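Local coordinates for protein acetyl-CoA acetyltransferase (Bacillus anthracis, PDB 3SS6) that probably catalyses, as a thiolase, the condensation of two acetyl-CoA molecules to acetoacetyl-CoA and free coenzyme A, and the reverse thiolytic cleavage, at residues Glu176-Val180 / Ala322-Leu326; Gly301-Trp307 / Leu389-Ala393. One frame throughout, in Å; residues are numbered along the deposited sequence. Where two conformers were deposited one is given.

Contact 1: Glu176-Val180 / Ala322-Leu326; sequences EQDEV and AAQYL
A322 presses its methyl group against the backbone of Q177, with A322 CB 3.4 Å from Q177 O, and CG1 of V180 flanks the same methyl at 3.8 Å from A322 CB. The methyl lies at the crossing, where the CA atoms of Q177 and A322 come within 5.1 Å and the short helical segments run nearly perpendicular, at 101°. The two branches of V180 serve different partners. CG1, anti to the backbone N (chi1 163°), faces A322 and, more loosely, the ring of Y325, whereas CG2 passes alongside L326, 3.8 Å from L326 CD2, the two side chains sliding past each other in opposite directions. The other branch of L326 lies over the peptide of E176, with L326 CD1 3.6 Å from E176 O.

A polar bridge borders this apolar patch. Q177, extended beyond CG, runs past the methyl of A323; a water donates to Q177 OE1 over 2.7 Å and accepts from A323 N over 2.9 Å. The water thereby uses a backbone N-H in the first turn of helix 322-332, where the positive end of the helix dipole would probably polarise it. Further out, OG of S242 is hydrogen-bonded to NE2 of Q177, K330 pairs with the carboxylate of E176, and E329 binds the hydroxyl of Y325.

The second helix starts directly after the NEAF sequence characteristic of thiolases, and the backbone of A322 is hydrogen-bonded to N247. Helix 174-194 crosses the beginning of helix 322-332, while V167 of helix 159-170 packs on both Q177 and A323.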
loop_
_atom_site.group_PDB
_atom_site.type_symbol
_atom_site.label_atom_id
_atom_site.label_comp_id
_atom_site.label_asym_id
_atom_site.label_seq_id
_atom_site.Cartn_x
_atom_site.Cartn_y
_atom_site.Cartn_z
ATOM N N GLU A 176 -27.924 20.812 25.467
ATOM C CA GLU A 176 -27.800 21.935 24.537
ATOM C C GLU A 176 -27.307 21.468 23.169
ATOM O O GLU A 176 -27.835 21.868 22.135
ATOM C CB GLU A 176 -26.849 23.006 25.077
ATOM C CG GLU A 176 -27.419 23.826 26.223
ATOM C CD GLU A 176 -26.427 24.841 26.772
ATOM O OE1 GLU A 176 -25.316 24.444 27.194
ATOM O OE2 GLU A 176 -26.764 26.044 26.778
ATOM N N GLN A 177 -26.282 20.630 23.166
ATOM C CA GLN A 177 -25.731 20.131 21.910
ATOM C C GLN A 177 -26.760 19.315 21.138
ATOM O O GLN A 177 -26.907 19.473 19.924
ATOM C CB GLN A 177 -24.488 19.280 22.172
ATOM C CG GLN A 177 -23.312 20.089 22.727
ATOM C CD GLN A 177 -22.179 19.202 23.167
ATOM O OE1 GLN A 177 -21.523 18.568 22.346
ATOM N NE2 GLN A 177 -21.957 19.127 24.476
ATOM N N ASP A 178 -27.469 18.441 21.845
ATOM C CA ASP A 178 -28.436 17.573 21.189
ATOM C C ASP A 178 -29.670 18.339 20.725
ATOM O O ASP A 178 -30.322 17.941 19.756
ATOM C CB ASP A 178 -28.794 16.368 22.068
ATOM C CG ASP A 178 -27.666 15.342 22.125
ATOM O OD1 ASP A 178 -26.725 15.472 21.308
ATOM O OD2 ASP A 178 -27.725 14.419 22.971
ATOM N N GLU A 179 -29.998 19.446 21.388
ATOM C CA GLU A 179 -31.108 20.288 20.943
ATOM C C GLU A 179 -30.760 20.959 19.620
ATOM O O GLU A 179 -31.586 21.039 18.707
ATOM C CB GLU A 179 -31.454 21.356 21.983
ATOM C CG GLU A 179 -32.574 22.283 21.534
ATOM C CD GLU A 179 -32.917 23.348 22.560
ATOM O OE1 GLU A 179 -33.383 22.990 23.662
ATOM O OE2 GLU A 179 -32.725 24.546 22.263
ATOM N N VAL A 180 -29.526 21.444 19.529
ATOM C CA VAL A 180 -29.040 22.052 18.296
ATOM C C VAL A 180 -28.983 21.012 17.183
ATOM O O VAL A 180 -29.347 21.296 16.038
ATOM C CB VAL A 180 -27.659 22.705 18.496
ATOM C CG1 VAL A 180 -26.977 22.964 17.150
ATOM C CG2 VAL A 180 -27.820 24.001 19.277
ATOM N N ALA A 322 -22.079 20.754 17.089
ATOM C CA ALA A 322 -23.086 21.561 17.765
ATOM C C ALA A 322 -22.435 22.381 18.889
ATOM O O ALA A 322 -22.786 23.543 19.107
ATOM C CB ALA A 322 -24.188 20.673 18.319
ATOM N N ALA A 323 -21.488 21.765 19.594
ATOM C CA ALA A 323 -20.811 22.410 20.713
ATOM C C ALA A 323 -20.044 23.633 20.237
ATOM O O ALA A 323 -19.988 24.656 20.919
ATOM C CB ALA A 323 -19.854 21.440 21.383
ATOM N N GLN A 324 -19.423 23.505 19.071
ATOM C CA GLN A 324 -18.643 24.603 18.521
ATOM C C GLN A 324 -19.563 25.753 18.148
ATOM O O GLN A 324 -19.282 26.920 18.457
ATOM C CB GLN A 324 -17.835 24.111 17.317
ATOM C CG GLN A 324 -17.313 25.210 16.427
ATOM C CD GLN A 324 -18.249 25.548 15.278
ATOM O OE1 GLN A 324 -18.947 24.679 14.738
ATOM N NE2 GLN A 324 -18.261 26.820 14.893
ATOM N N TYR A 325 -20.680 25.431 17.500
ATOM C CA TYR A 325 -21.672 26.451 17.191
ATOM C C TYR A 325 -22.150 27.145 18.479
ATOM O O TYR A 325 -22.251 28.377 18.553
ATOM C CB TYR A 325 -22.883 25.883 16.428
ATOM C CG TYR A 325 -23.977 26.912 16.475
ATOM C CD1 TYR A 325 -23.918 28.031 15.661
ATOM C CD2 TYR A 325 -25.004 26.827 17.409
ATOM C CE1 TYR A 325 -24.868 29.027 15.743
ATOM C CE2 TYR A 325 -25.971 27.823 17.494
ATOM C CZ TYR A 325 -25.886 28.920 16.659
ATOM O OH TYR A 325 -26.827 29.921 16.733
ATOM N N LEU A 326 -22.454 26.349 19.498
ATOM C CA LEU A 326 -22.960 26.891 20.757
ATOM C C LEU A 326 -21.980 27.862 21.412
ATOM O O LEU A 326 -22.396 28.869 21.988
ATOM C CB LEU A 326 -23.349 25.761 21.711
ATOM C CG LEU A 326 -24.680 25.098 21.338
ATOM C CD1 LEU A 326 -24.772 23.685 21.900
ATOM C CD2 LEU A 326 -25.850 25.949 21.840
HETATM O O HOH W 1 -21.246 18.923 19.657
#

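Contact 2: Gly301-Trp307 / Leu389-Ala393; sequences GLEKVDW and LFIEA
F390 sends its ring from strand 385-393 against the last turns of helix 294-305 and the residues that follow, where it meets G301, L302, V305 and W307. Its CB already points toward the helix, and CG stands anti to the carbonyl carbon (chi1 -62°), which directs the ring at those turns. Beyond CG the ring atoms divide the work. CD1 approaches the indole, 3.9 Å from W307 CE3, and also touches a methyl of V305, 4.1 Å from V305 CG2. CE1 meets the end of L302, lying 3.8 Å from L302 CD2, the two side chains crossing at about a right angle. At the tip, CZ abuts the backbone, 3.5 Å from G301 CA, and CE2 rests on the same glycine, which has no side chain to come between.

With W307 the phenyl forms an offset T-shaped (edge-to-face) pair: the edge of F390 is turned to the indole face, the planes at 76° and the centroids 5.9 Å apart. V305 CG2 covers that same face nearer its rim. The far rim looks back at the strand, where W307 CH2 is 3.4 Å from I391 O, which lies in the ring plane. Beside it the carboxylate of E392 is nearly parallel to the indole plane (6°) and close to it, E392 OE2 standing 3.6 Å from W307 CZ2.

This is helix-on-sheet packing in the C-terminal thiolase half, with V278 and I376 of neighbouring strands also touching F390. Dispersion and aromatic packing make the joint, while oxygens collect at the electropositive C-H rim of the indole, consistent with weak electrostatic attraction.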
loop_
_atom_site.group_PDB
_atom_site.type_symbol
_atom_site.label_atom_id
_atom_site.label_comp_id
_atom_site.label_asym_id
_atom_site.label_seq_id
_atom_site.Cartn_x
_atom_site.Cartn_y
_atom_site.Cartn_z
ATOM N N GLY A 301 -15.128 42.056 11.249
ATOM C CA GLY A 301 -15.844 42.401 10.033
ATOM C C GLY A 301 -16.943 43.434 10.216
ATOM O O GLY A 301 -17.129 44.294 9.356
ATOM N N LEU A 302 -17.685 43.334 11.316
ATOM C CA LEU A 302 -18.766 44.284 11.600
ATOM C C LEU A 302 -18.196 45.690 11.742
ATOM O O LEU A 302 -18.808 46.673 11.317
ATOM C CB LEU A 302 -19.523 43.888 12.873
ATOM C CG LEU A 302 -20.442 42.659 12.831
ATOM C CD1 LEU A 302 -20.845 42.260 14.236
ATOM C CD2 LEU A 302 -21.687 42.908 11.984
ATOM N N GLU A 303 -17.011 45.778 12.334
ATOM C CA GLU A 303 -16.336 47.057 12.507
ATOM C C GLU A 303 -16.007 47.645 11.142
ATOM O O GLU A 303 -16.139 48.848 10.921
ATOM C CB GLU A 303 -15.054 46.868 13.321
ATOM C CG GLU A 303 -14.916 47.807 14.507
ATOM C CD GLU A 303 -14.748 49.258 14.094
ATOM O OE1 GLU A 303 -14.355 49.507 12.934
ATOM O OE2 GLU A 303 -15.008 50.150 14.932
ATOM N N LYS A 304 -15.586 46.778 10.226
ATOM C CA LYS A 304 -15.193 47.195 8.886
ATOM C C LYS A 304 -16.366 47.680 8.047
ATOM O O LYS A 304 -16.241 48.659 7.318
ATOM C CB LYS A 304 -14.472 46.051 8.160
ATOM C CG LYS A 304 -12.983 45.955 8.458
ATOM C CD LYS A 304 -12.494 44.508 8.442
ATOM C CE LYS A 304 -13.040 43.734 7.248
ATOM N NZ LYS A 304 -12.513 44.247 5.955
ATOM N N VAL A 305 -17.504 46.998 8.143
ATOM C CA VAL A 305 -18.661 47.337 7.319
ATOM C C VAL A 305 -19.634 48.263 8.032
ATOM O O VAL A 305 -20.628 48.696 7.451
ATOM C CB VAL A 305 -19.420 46.082 6.829
ATOM C CG1 VAL A 305 -18.471 45.145 6.100
ATOM C CG2 VAL A 305 -20.097 45.375 7.986
ATOM N N ASP A 306 -19.340 48.560 9.293
ATOM C CA ASP A 306 -20.136 49.497 10.066
ATOM C C ASP A 306 -21.562 48.981 10.251
ATOM O O ASP A 306 -22.534 49.733 10.121
ATOM C CB ASP A 306 -20.131 50.880 9.402
ATOM C CG ASP A 306 -20.727 51.956 10.289
ATOM O OD1 ASP A 306 -20.719 51.784 11.529
ATOM O OD2 ASP A 306 -21.198 52.977 9.742
ATOM N N TRP A 307 -21.674 47.687 10.538
ATOM C CA TRP A 307 -22.941 47.093 10.942
ATOM C C TRP A 307 -22.885 46.784 12.426
ATOM O O TRP A 307 -21.818 46.490 12.971
ATOM C CB TRP A 307 -23.191 45.762 10.240
ATOM C CG TRP A 307 -23.513 45.802 8.791
ATOM C CD1 TRP A 307 -23.580 46.900 7.978
ATOM C CD2 TRP A 307 -23.820 44.670 7.967
ATOM N NE1 TRP A 307 -23.910 46.515 6.697
ATOM C CE2 TRP A 307 -24.061 45.152 6.666
ATOM C CE3 TRP A 307 -23.914 43.292 8.206
ATOM C CZ2 TRP A 307 -24.387 44.309 5.608
ATOM C CZ3 TRP A 307 -24.232 42.453 7.145
ATOM C CH2 TRP A 307 -24.459 42.965 5.867
ATOM N N LEU A 389 -18.079 36.596 5.943
ATOM C CA LEU A 389 -18.432 37.242 4.691
ATOM C C LEU A 389 -19.734 38.006 4.901
ATOM O O LEU A 389 -20.686 37.478 5.477
ATOM C CB LEU A 389 -18.610 36.172 3.602
ATOM C CG LEU A 389 -18.947 36.681 2.202
ATOM C CD1 LEU A 389 -17.838 37.573 1.666
ATOM C CD2 LEU A 389 -19.184 35.493 1.272
ATOM N N PHE A 390 -19.765 39.258 4.451
ATOM C CA PHE A 390 -20.898 40.152 4.705
ATOM C C PHE A 390 -21.532 40.508 3.374
ATOM O O PHE A 390 -20.854 41.015 2.482
ATOM C CB PHE A 390 -20.416 41.407 5.437
ATOM C CG PHE A 390 -19.811 41.109 6.774
ATOM C CD1 PHE A 390 -20.546 41.279 7.937
ATOM C CD2 PHE A 390 -18.519 40.603 6.861
ATOM C CE1 PHE A 390 -19.989 40.973 9.179
ATOM C CE2 PHE A 390 -17.955 40.288 8.092
ATOM C CZ PHE A 390 -18.684 40.481 9.253
ATOM N N ILE A 391 -22.818 40.205 3.227
ATOM C CA ILE A 391 -23.490 40.408 1.950
ATOM C C ILE A 391 -24.820 41.138 2.103
ATOM O O ILE A 391 -25.409 41.175 3.191
ATOM C CB ILE A 391 -23.748 39.077 1.217
ATOM C CG1 ILE A 391 -24.727 38.213 2.006
ATOM C CG2 ILE A 391 -22.441 38.318 0.970
ATOM C CD1 ILE A 391 -25.236 37.025 1.209
ATOM N N GLU A 392 -25.271 41.746 1.011
ATOM C CA GLU A 392 -26.609 42.340 0.970
ATOM C C GLU A 392 -27.336 41.779 -0.237
ATOM O O GLU A 392 -26.853 41.893 -1.362
ATOM C CB GLU A 392 -26.536 43.872 0.884
ATOM C CG GLU A 392 -25.971 44.504 2.152
ATOM C CD GLU A 392 -25.788 46.010 2.064
ATOM O OE1 GLU A 392 -25.840 46.579 0.952
ATOM O OE2 GLU A 392 -25.586 46.629 3.130
ATOM N N ALA A 393 -28.492 41.172 -0.005
ATOM C CA ALA A 393 -29.326 40.714 -1.108
ATOM C C ALA A 393 -29.882 41.929 -1.842
ATOM O O ALA A 393 -30.211 42.952 -1.226
ATOM C CB ALA A 393 -30.460 39.837 -0.595
#

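Overall arrangement
Both contacts are largely apolar, but they join different parts of the fold. Contact 1 is helix on helix, buried, and pairs a helix of the N-terminal thiolase domain with one of the C-terminal domain; contact 2 lies wholly within the C-terminal domain, sets a helix and its following turn on a strand of the large mixed sheet, and is only partly buried. The centres of contact 1 and contact 2 are about 26 Å apart, and the two share no element and do not touch. Aliphatic groups, with one bridging water, hold contact 1, whereas aromatic rings dominate contact 2. Along the chain their segments alternate, so the polypeptide visits each in turn.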